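Helicase of the snf2/rad54 family (Sulfolobus solfataricus, PDB 1Z5Z) probably couples ATP hydrolysis to movement along duplex DNA as a SWI2/SNF2-family enzyme, whose C-terminal domain this chain represents. Local coordinates at residues A[32-37]-A[226-231]; A[70-75]-A[262-267]; A[190-195]-A[217-222]. All blocks are in the same frame, centred on the assembly; numbering follows the deposited sequence.

Contact 1. Residues A[32-37]-A[226-231]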
loop_
_atom_site.group_PDB
_atom_site.type_symbol
_atom_site.label_atom_id
_atom_site.label_comp_id
_atom_site.label_asym_id
_atom_site.label_seq_id
_atom_site.Cartn_x
_atom_site.Cartn_y
_atom_site.Cartn_z
ATOM N N ASN A 32 2.019 -9.775 -8.841
ATOM C CA ASN A 32 0.866 -9.013 -8.382
ATOM C C ASN A 32 -0.192 -9.904 -7.752
ATOM O O ASN A 32 -0.444 -11.006 -8.220
ATOM C CB ASN A 32 0.248 -8.258 -9.556
ATOM C CG ASN A 32 1.086 -7.066 -9.991
ATOM O OD1 ASN A 32 1.994 -6.628 -9.274
ATOM N ND2 ASN A 32 0.772 -6.519 -11.158
ATOM N N VAL A 33 -0.796 -9.433 -6.666
ATOM C CA VAL A 33 -1.866 -10.155 -6.004
ATOM C C VAL A 33 -3.058 -9.190 -6.078
ATOM O O VAL A 33 -3.059 -8.129 -5.442
ATOM C CB VAL A 33 -1.491 -10.475 -4.539
ATOM C CG1 VAL A 33 -2.738 -10.897 -3.735
ATOM C CG2 VAL A 33 -0.423 -11.591 -4.511
ATOM N N TYR A 34 -4.050 -9.532 -6.899
ATOM C CA TYR A 34 -5.234 -8.683 -7.081
ATOM C C TYR A 34 -6.253 -8.905 -5.992
ATOM O O TYR A 34 -6.672 -10.027 -5.707
ATOM C CB TYR A 34 -5.849 -8.927 -8.449
ATOM C CG TYR A 34 -4.867 -8.572 -9.529
ATOM C CD1 TYR A 34 -4.705 -7.259 -9.932
ATOM C CD2 TYR A 34 -4.028 -9.551 -10.090
ATOM C CE1 TYR A 34 -3.720 -6.900 -10.867
ATOM C CE2 TYR A 34 -3.043 -9.212 -11.027
ATOM C CZ TYR A 34 -2.901 -7.883 -11.403
ATOM O OH TYR A 34 -1.956 -7.521 -12.317
ATOM N N CYS A 35 -6.640 -7.806 -5.378
ATOM C CA CYS A 35 -7.555 -7.852 -4.271
ATOM C C CYS A 35 -8.716 -6.941 -4.561
ATOM O O CYS A 35 -8.534 -5.760 -4.846
ATOM C CB CYS A 35 -6.862 -7.363 -2.986
ATOM S SG CYS A 35 -5.208 -8.006 -2.635
ATOM N N ASN A 36 -9.916 -7.500 -4.457
ATOM C CA ASN A 36 -11.145 -6.769 -4.680
ATOM C C ASN A 36 -11.436 -5.936 -3.434
ATOM O O ASN A 36 -11.174 -6.365 -2.311
ATOM C CB ASN A 36 -12.314 -7.752 -4.912
ATOM C CG ASN A 36 -12.087 -8.652 -6.124
ATOM O OD1 ASN A 36 -12.007 -8.170 -7.263
ATOM N ND2 ASN A 36 -11.946 -9.951 -5.886
ATOM N N LEU A 37 -11.967 -4.742 -3.650
ATOM C CA LEU A 37 -12.348 -3.875 -2.559
ATOM C C LEU A 37 -13.638 -4.470 -1.981
ATOM O O LEU A 37 -14.390 -5.156 -2.680
ATOM C CB LEU A 37 -12.682 -2.490 -3.097
ATOM C CG LEU A 37 -11.538 -1.621 -3.607
ATOM C CD1 LEU A 37 -12.129 -0.354 -4.198
ATOM C CD2 LEU A 37 -10.583 -1.308 -2.421
ATOM N N LEU A 226 -6.930 3.066 -8.977
ATOM C CA LEU A 226 -5.737 3.727 -9.476
ATOM C C LEU A 226 -4.542 2.827 -9.245
ATOM O O LEU A 226 -3.544 2.985 -9.960
ATOM C CB LEU A 226 -5.482 5.100 -8.766
ATOM C CG LEU A 226 -4.937 5.087 -7.332
ATOM C CD1 LEU A 226 -4.608 6.503 -6.925
ATOM C CD2 LEU A 226 -5.949 4.508 -6.348
ATOM N N GLU A 227 -4.603 1.909 -8.263
ATOM C CA GLU A 227 -3.421 1.057 -8.063
ATOM C C GLU A 227 -3.235 0.154 -9.296
ATOM O O GLU A 227 -2.114 -0.091 -9.771
ATOM C CB GLU A 227 -3.585 0.185 -6.821
ATOM C CG GLU A 227 -3.625 0.969 -5.499
ATOM C CD GLU A 227 -3.640 0.049 -4.288
ATOM O OE1 GLU A 227 -2.964 0.350 -3.267
ATOM O OE2 GLU A 227 -4.346 -0.973 -4.349
ATOM N N GLU A 228 -4.344 -0.363 -9.817
ATOM C CA GLU A 228 -4.257 -1.212 -10.990
ATOM C C GLU A 228 -3.805 -0.415 -12.217
ATOM O O GLU A 228 -2.966 -0.898 -12.978
ATOM C CB GLU A 228 -5.609 -1.857 -11.305
ATOM C CG GLU A 228 -5.482 -2.889 -12.433
ATOM C CD GLU A 228 -6.577 -3.912 -12.354
ATOM O OE1 GLU A 228 -6.260 -5.115 -12.469
ATOM O OE2 GLU A 228 -7.737 -3.510 -12.161
ATOM N N LYS A 229 -4.397 0.769 -12.423
ATOM C CA LYS A 229 -4.062 1.643 -13.558
ATOM C C LYS A 229 -2.617 2.053 -13.604
ATOM O O LYS A 229 -1.967 1.985 -14.652
ATOM C CB LYS A 229 -4.893 2.917 -13.528
ATOM C CG LYS A 229 -6.232 2.815 -14.205
ATOM C CD LYS A 229 -7.001 1.644 -13.715
ATOM C CE LYS A 229 -8.372 1.630 -14.317
ATOM N NZ LYS A 229 -9.252 1.308 -13.205
ATOM N N ILE A 230 -2.116 2.532 -12.477
ATOM C CA ILE A 230 -0.729 2.928 -12.447
ATOM C C ILE A 230 0.177 1.734 -12.712
ATOM O O ILE A 230 1.125 1.830 -13.478
ATOM C CB ILE A 230 -0.369 3.569 -11.106
ATOM C CG1 ILE A 230 -0.965 4.972 -11.046
ATOM C CG2 ILE A 230 1.133 3.620 -10.970
ATOM C CD1 ILE A 230 -1.400 5.428 -9.619
ATOM N N ASP A 231 -0.118 0.593 -12.107
ATOM C CA ASP A 231 0.730 -0.570 -12.347
ATOM C C ASP A 231 0.737 -0.913 -13.828
ATOM O O ASP A 231 1.797 -1.099 -14.426
ATOM C CB ASP A 231 0.236 -1.774 -11.556
ATOM C CG ASP A 231 1.262 -2.891 -11.515
ATOM O OD1 ASP A 231 1.197 -3.787 -12.377
ATOM O OD2 ASP A 231 2.146 -2.860 -10.620
#
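The side chain of Asn32 leaves the strand with CG turned back beside its own backbone N (chi1 -74°), while Asp231 carries CG on the side remote from its backbone N, and the amide and the carboxylate meet coming from opposite directions. Asn32 ND2 donates to Asp231 OD1 over 3.0 Å. The bond is somewhat bent, 147° at the hydrogen; ND2 reaches OD1 from above the carboxylate plane, and the amide and carboxylate planes stand 71° apart. Asn32 ND2 also gives a straighter bond to Tyr34 OH, 3.1 Å away and close to the amide plane, so ND2 serves two acceptors and the rotation of the amide is set. Asn32 OD1 then faces the other way, taking a hydrogen bond from Lys219 NZ. Asp231 OD2 is engaged as well, in salt bridges with Lys219 and Arg192, which makes the largely buried carboxylate the hub of a polar cluster.

One helical turn earlier, the extended Glu228 side chain crosses the tyrosine at about a right angle and brings OE1 to the ring, 3.5 Å from Tyr34 CE1 and 3.7 Å from Tyr34 CD1. This is an oblique, non-bonded approach to the ring; the other oxygen, OE2, is held by the backbone N of Gly224. Tyr34 is an exposed residue at the margin of the contact.

Val33 and Cys35 turn to the other side of the strand, against Arg100 of helix 96-110. The outermost strand 29-35, hydrogen-bonded to strand 216-222, is therefore flanked by helices on both faces, the alpha/beta layering of the RecA-like domains found in superfamily 2 helicases.

Contact 2. Residues A[70-75]-A[262-267]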
loop_
_atom_site.group_PDB
_atom_site.type_symbol
_atom_site.label_atom_id
_atom_site.label_comp_id
_atom_site.label_asym_id
_atom_site.label_seq_id
_atom_site.Cartn_x
_atom_site.Cartn_y
_atom_site.Cartn_z
ATOM N N SER A 70 -4.719 15.784 -2.523
ATOM C CA SER A 70 -5.556 15.340 -1.418
ATOM C C SER A 70 -6.427 14.151 -1.822
ATOM O O SER A 70 -6.591 13.204 -1.043
ATOM C CB SER A 70 -6.463 16.467 -0.943
ATOM O OG SER A 70 -5.671 17.472 -0.348
ATOM N N THR A 71 -7.005 14.184 -3.021
ATOM C CA THR A 71 -7.829 13.051 -3.406
ATOM C C THR A 71 -6.945 11.797 -3.492
ATOM O O THR A 71 -7.296 10.770 -2.944
ATOM C CB THR A 71 -8.564 13.291 -4.744
ATOM O OG1 THR A 71 -9.469 14.387 -4.586
ATOM C CG2 THR A 71 -9.416 12.054 -5.133
ATOM N N LEU A 72 -5.809 11.877 -4.162
ATOM C CA LEU A 72 -4.911 10.729 -4.293
ATOM C C LEU A 72 -4.601 10.104 -2.937
ATOM O O LEU A 72 -4.624 8.880 -2.752
ATOM C CB LEU A 72 -3.623 11.171 -4.971
ATOM C CG LEU A 72 -3.552 10.882 -6.470
ATOM C CD1 LEU A 72 -4.954 10.900 -7.094
ATOM C CD2 LEU A 72 -2.606 11.854 -7.123
ATOM N N LEU A 73 -4.355 10.960 -1.956
ATOM C CA LEU A 73 -4.044 10.495 -0.622
ATOM C C LEU A 73 -5.209 9.710 -0.039
ATOM O O LEU A 73 -5.025 8.605 0.497
ATOM C CB LEU A 73 -3.729 11.689 0.288
ATOM C CG LEU A 73 -3.449 11.368 1.759
ATOM C CD1 LEU A 73 -2.266 10.410 1.860
ATOM C CD2 LEU A 73 -3.153 12.677 2.542
ATOM N N LYS A 74 -6.411 10.283 -0.087
ATOM C CA LYS A 74 -7.546 9.573 0.471
ATOM C C LYS A 74 -7.823 8.230 -0.226
ATOM O O LYS A 74 -8.154 7.247 0.435
ATOM C CB LYS A 74 -8.802 10.430 0.442
ATOM C CG LYS A 74 -8.907 11.452 1.582
ATOM C CD LYS A 74 -10.272 12.141 1.441
ATOM C CE LYS A 74 -10.595 13.092 2.565
ATOM N NZ LYS A 74 -11.810 13.868 2.171
ATOM N N LEU A 75 -7.723 8.201 -1.545
ATOM C CA LEU A 75 -7.947 6.971 -2.289
ATOM C C LEU A 75 -6.904 5.890 -1.898
ATOM O O LEU A 75 -7.242 4.717 -1.756
ATOM C CB LEU A 75 -7.872 7.229 -3.789
ATOM C CG LEU A 75 -8.885 8.232 -4.377
ATOM C CD1 LEU A 75 -8.521 8.460 -5.832
ATOM C CD2 LEU A 75 -10.320 7.715 -4.248
ATOM N N LYS A 262 -9.348 8.584 -16.133
ATOM C CA LYS A 262 -8.986 7.247 -16.633
ATOM C C LYS A 262 -8.138 6.548 -15.554
ATOM O O LYS A 262 -8.278 5.349 -15.252
ATOM C CB LYS A 262 -8.182 7.393 -17.948
ATOM C CG LYS A 262 -8.614 6.465 -19.106
ATOM C CD LYS A 262 -10.146 6.454 -19.315
ATOM C CE LYS A 262 -10.635 7.360 -20.458
ATOM N NZ LYS A 262 -12.119 7.296 -20.567
ATOM N N VAL A 263 -7.261 7.329 -14.943
ATOM C CA VAL A 263 -6.391 6.788 -13.921
ATOM C C VAL A 263 -7.077 6.451 -12.607
ATOM O O VAL A 263 -6.890 5.341 -12.088
ATOM C CB VAL A 263 -5.237 7.748 -13.647
ATOM C CG1 VAL A 263 -4.431 7.274 -12.423
ATOM C CG2 VAL A 263 -4.362 7.819 -14.907
ATOM N N ILE A 264 -7.921 7.345 -12.096
ATOM C CA ILE A 264 -8.529 7.090 -10.779
ATOM C C ILE A 264 -9.982 6.599 -10.605
ATOM O O ILE A 264 -10.356 6.057 -9.559
ATOM C CB ILE A 264 -8.362 8.336 -9.884
ATOM C CG1 ILE A 264 -9.390 9.405 -10.255
ATOM C CG2 ILE A 264 -6.935 8.903 -10.037
ATOM C CD1 ILE A 264 -9.225 10.713 -9.472
ATOM N N GLU A 265 -10.814 6.777 -11.619
ATOM C CA GLU A 265 -12.189 6.357 -11.480
ATOM C C GLU A 265 -12.275 4.837 -11.276
ATOM O O GLU A 265 -11.510 4.100 -11.845
ATOM C CB GLU A 265 -12.939 6.808 -12.732
ATOM C CG GLU A 265 -14.277 6.240 -12.964
ATOM C CD GLU A 265 -15.033 7.113 -13.947
ATOM O OE1 GLU A 265 -15.624 8.152 -13.522
ATOM O OE2 GLU A 265 -14.977 6.768 -15.140
ATOM N N LEU A 266 -13.209 4.386 -10.464
ATOM C CA LEU A 266 -13.371 2.968 -10.208
ATOM C C LEU A 266 -13.943 2.260 -11.443
ATOM O O LEU A 266 -15.009 2.632 -11.910
ATOM C CB LEU A 266 -14.314 2.789 -9.032
ATOM C CG LEU A 266 -14.367 1.392 -8.383
ATOM C CD1 LEU A 266 -13.027 1.019 -7.733
ATOM C CD2 LEU A 266 -15.472 1.390 -7.338
ATOM N N SER A 267 -13.234 1.270 -11.975
ATOM C CA SER A 267 -13.719 0.555 -13.148
ATOM C C SER A 267 -14.182 -0.882 -12.842
ATOM O O SER A 267 -13.852 -1.825 -13.557
ATOM C CB SER A 267 -12.630 0.530 -14.210
ATOM O OG SER A 267 -11.410 0.047 -13.680
#
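Helix residues 70-75 face the last turn of a second helix, residues 262-264, with the CA atoms of Leu72 and Ile264 8.3 Å apart and the chain leaving helical geometry at Glu265. At that spacing the side chains bridge the gap, and Ile264 is the one that does so from the C-terminal helix, contributing about half of the 119 Å² buried here. Leu75 points its CB toward the isoleucine and sets CD1 4.1 Å from Ile264 CB, at the branch point of the side chain. The delta methyl of the isoleucine lies only slightly farther, Leu75 CD1 to Ile264 CD1 being 4.3 Å. Leu72 starts out less directly, yet its CD1 swings round to meet the other branch, Ile264 CG2, at 4.1 Å. Both leucines cross the isoleucine at roughly right angles.

The torsion of Ile264 accounts for this division: with chi1 at 78°, CG1 sits between the backbone N and the carbonyl carbon, and CG2 takes the place beside the backbone N, on the Leu72 side. All three residues are buried, and the contact is purely apolar, a single isoleucine packed against two leucines three positions apart on the same helical face.

Helix 39-55 completes the setting. Its Leu52 touches both Ile264 and Thr71, and Leu75 also packs on Tyr45 and Glu48. Tyr45 OH is hydrogen-bonded to the backbone O of Ile264, occupying a carbonyl at the end of the helix, and to the backbone N of Leu226. Helices 61-78 and 257-264 are thus joined against helix 39-55, with Tyr45 tying in the start of helix 226-236.

Contact 3. Residues A[190-195]-A[217-222]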
loop_
_atom_site.group_PDB
_atom_site.type_symbol
_atom_site.label_atom_id
_atom_site.label_comp_id
_atom_site.label_asym_id
_atom_site.label_seq_id
_atom_site.Cartn_x
_atom_site.Cartn_y
_atom_site.Cartn_z
ATOM N N PHE A 190 2.321 -4.098 0.741
ATOM C CA PHE A 190 0.907 -3.788 0.985
ATOM C C PHE A 190 0.342 -2.697 0.099
ATOM O O PHE A 190 -0.834 -2.730 -0.282
ATOM C CB PHE A 190 0.729 -3.422 2.446
ATOM C CG PHE A 190 -0.670 -3.580 2.936
ATOM C CD1 PHE A 190 -1.119 -4.831 3.376
ATOM C CD2 PHE A 190 -1.540 -2.509 2.961
ATOM C CE1 PHE A 190 -2.409 -5.009 3.844
ATOM C CE2 PHE A 190 -2.860 -2.667 3.425
ATOM C CZ PHE A 190 -3.297 -3.916 3.874
ATOM N N ASP A 191 1.174 -1.703 -0.219
ATOM C CA ASP A 191 0.757 -0.627 -1.120
ATOM C C ASP A 191 2.038 -0.124 -1.795
ATOM O O ASP A 191 3.143 -0.524 -1.405
ATOM C CB ASP A 191 0.006 0.498 -0.371
ATOM C CG ASP A 191 0.734 0.961 0.856
ATOM O OD1 ASP A 191 0.128 0.951 1.950
ATOM O OD2 ASP A 191 1.924 1.340 0.727
ATOM N N ARG A 192 1.879 0.720 -2.805
ATOM C CA ARG A 192 3.000 1.206 -3.586
ATOM C C ARG A 192 3.836 2.244 -2.876
ATOM O O ARG A 192 3.709 3.412 -3.155
ATOM C CB ARG A 192 2.492 1.762 -4.929
ATOM C CG ARG A 192 3.508 1.508 -6.060
ATOM C CD ARG A 192 3.115 2.074 -7.408
ATOM N NE ARG A 192 3.868 1.376 -8.452
ATOM C CZ ARG A 192 3.451 0.276 -9.087
ATOM N NH1 ARG A 192 4.224 -0.274 -10.008
ATOM N NH2 ARG A 192 2.260 -0.263 -8.831
ATOM N N TRP A 193 4.695 1.807 -1.956
ATOM C CA TRP A 193 5.531 2.727 -1.157
ATOM C C TRP A 193 6.873 3.067 -1.809
ATOM O O TRP A 193 7.538 4.049 -1.453
ATOM C CB TRP A 193 5.867 2.079 0.185
ATOM C CG TRP A 193 6.687 0.794 0.044
ATOM C CD1 TRP A 193 6.206 -0.470 -0.116
ATOM C CD2 TRP A 193 8.124 0.680 0.023
ATOM N NE1 TRP A 193 7.235 -1.359 -0.242
ATOM C CE2 TRP A 193 8.427 -0.687 -0.162
ATOM C CE3 TRP A 193 9.186 1.607 0.134
ATOM C CZ2 TRP A 193 9.750 -1.169 -0.228
ATOM C CZ3 TRP A 193 10.506 1.132 0.063
ATOM C CH2 TRP A 193 10.774 -0.242 -0.118
ATOM N N TRP A 194 7.279 2.198 -2.722
ATOM C CA TRP A 194 8.581 2.292 -3.354
ATOM C C TRP A 194 8.783 3.298 -4.462
ATOM O O TRP A 194 7.844 3.820 -5.095
ATOM C CB TRP A 194 9.012 0.900 -3.847
ATOM C CG TRP A 194 8.267 0.435 -5.050
ATOM C CD1 TRP A 194 8.534 0.750 -6.369
ATOM C CD2 TRP A 194 7.101 -0.391 -5.064
ATOM N NE1 TRP A 194 7.606 0.162 -7.184
ATOM C CE2 TRP A 194 6.713 -0.543 -6.411
ATOM C CE3 TRP A 194 6.337 -1.021 -4.059
ATOM C CZ2 TRP A 194 5.603 -1.293 -6.784
ATOM C CZ3 TRP A 194 5.227 -1.765 -4.430
ATOM C CH2 TRP A 194 4.869 -1.898 -5.780
ATOM N N ASN A 195 10.057 3.569 -4.681
ATOM C CA ASN A 195 10.471 4.503 -5.698
ATOM C C ASN A 195 10.323 3.877 -7.080
ATOM O O ASN A 195 10.984 2.876 -7.379
ATOM C CB ASN A 195 11.924 4.856 -5.468
ATOM C CG ASN A 195 12.404 5.879 -6.434
ATOM O OD1 ASN A 195 12.043 5.845 -7.616
ATOM N ND2 ASN A 195 13.227 6.801 -5.954
ATOM N N VAL A 217 8.038 -12.655 -3.423
ATOM C CA VAL A 217 7.502 -11.290 -3.363
ATOM C C VAL A 217 6.048 -11.153 -3.811
ATOM O O VAL A 217 5.654 -11.705 -4.840
ATOM C CB VAL A 217 8.351 -10.333 -4.226
ATOM C CG1 VAL A 217 7.789 -8.937 -4.172
ATOM C CG2 VAL A 217 9.756 -10.329 -3.740
ATOM N N HIS A 218 5.241 -10.427 -3.035
ATOM C CA HIS A 218 3.833 -10.199 -3.379
ATOM C C HIS A 218 3.480 -8.701 -3.423
ATOM O O HIS A 218 3.739 -7.950 -2.470
ATOM C CB HIS A 218 2.874 -10.854 -2.370
ATOM C CG HIS A 218 2.968 -12.344 -2.291
ATOM N ND1 HIS A 218 3.440 -13.004 -1.173
ATOM C CD2 HIS A 218 2.593 -13.311 -3.165
ATOM C CE1 HIS A 218 3.342 -14.307 -1.360
ATOM N NE2 HIS A 218 2.830 -14.521 -2.561
ATOM N N LYS A 219 2.863 -8.253 -4.500
ATOM C CA LYS A 219 2.469 -6.839 -4.573
ATOM C C LYS A 219 0.967 -6.791 -4.557
ATOM O O LYS A 219 0.337 -7.244 -5.509
ATOM C CB LYS A 219 2.959 -6.164 -5.854
ATOM C CG LYS A 219 4.436 -5.939 -5.908
ATOM C CD LYS A 219 4.861 -5.554 -7.337
ATOM C CE LYS A 219 4.000 -4.430 -7.892
ATOM N NZ LYS A 219 3.669 -4.622 -9.334
ATOM N N LEU A 220 0.385 -6.241 -3.490
ATOM C CA LEU A 220 -1.050 -6.171 -3.414
ATOM C C LEU A 220 -1.555 -5.051 -4.326
ATOM O O LEU A 220 -1.028 -3.933 -4.290
ATOM C CB LEU A 220 -1.488 -5.930 -1.963
ATOM C CG LEU A 220 -0.977 -6.971 -0.935
ATOM C CD1 LEU A 220 -1.796 -6.839 0.328
ATOM C CD2 LEU A 220 -1.096 -8.407 -1.460
ATOM N N ILE A 221 -2.584 -5.333 -5.118
ATOM C CA ILE A 221 -3.147 -4.326 -6.034
ATOM C C ILE A 221 -4.654 -4.313 -5.977
ATOM O O ILE A 221 -5.281 -5.361 -6.178
ATOM C CB ILE A 221 -2.730 -4.611 -7.485
ATOM C CG1 ILE A 221 -1.219 -4.414 -7.640
ATOM C CG2 ILE A 221 -3.468 -3.664 -8.448
ATOM C CD1 ILE A 221 -0.741 -4.702 -9.065
ATOM N N SER A 222 -5.253 -3.161 -5.680
ATOM C CA SER A 222 -6.710 -3.071 -5.628
ATOM C C SER A 222 -7.374 -3.083 -7.016
ATOM O O SER A 222 -7.164 -2.188 -7.854
ATOM C CB SER A 222 -7.146 -1.844 -4.827
ATOM O OG SER A 222 -6.840 -2.094 -3.469
#
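Apolar contact centres on Phe190 and Leu220, with Phe190 CA 5.4 Å from Leu220 CA. Leu220 CD1 lies 3.7 Å from Phe190 CD1, approaching the ring obliquely, and Leu220 CB rests against Phe190 O, a carbonyl that also accepts from Lys97 NZ.

Aliphatic-to-aromatic contact joins Lys219 to Trp194. The lysine chain is bent at chi3 (50°) and again at chi4, and crosses the indole at about a right angle, placing Lys219 CE 3.4 Å from Trp194 CH2.

Charge is handled at the lysine's end. Lys219 NZ is 4.4 Å from Arg192 NH1, but the two cations share Asp231 OD2, and NZ also binds Asn32 OD1. Arg192 is itself covered on one face by Trp194 CZ2, 3.4 Å above the guanidinium centre. With an alanine in place of Lys219, Asn32 OD1 and Asp231 OD2 would probably be left without the cation they share, and a gap is likely to open beside Trp194.

Arg192 is the centre of an inverse gamma turn, and the loop carries the Asp-Arg-Trp-Trp-Asn sequence characteristic of SWI2/SNF2 enzymes, folded here onto strand 216-222 of the RecA-like domain.

Strand 29-35, first in the chain, opens contact 1, and helix 61-78 opens contact 2 soon afterwards. Neither is closed until the sheet has been built. Contact 3 spans only 21 intervening residues, from the loop after strand 186-189 to strand 216-222, and lies wholly within both longer loops. Helix 226-236 then closes contact 1, and 262-267 closes contact 2, so these two cross. Contacts 1 and 3 share a polar cluster drawn from two neighbouring strands, a loop and helix 226-236; contacts 1 and 2 meet where Lys229 NZ lies beside Ser267 OG. Contacts 2 and 3 stay apart, with nearest atoms about 7 Å away. Helix 226-236 therefore links the sheet to the helical C-terminal part.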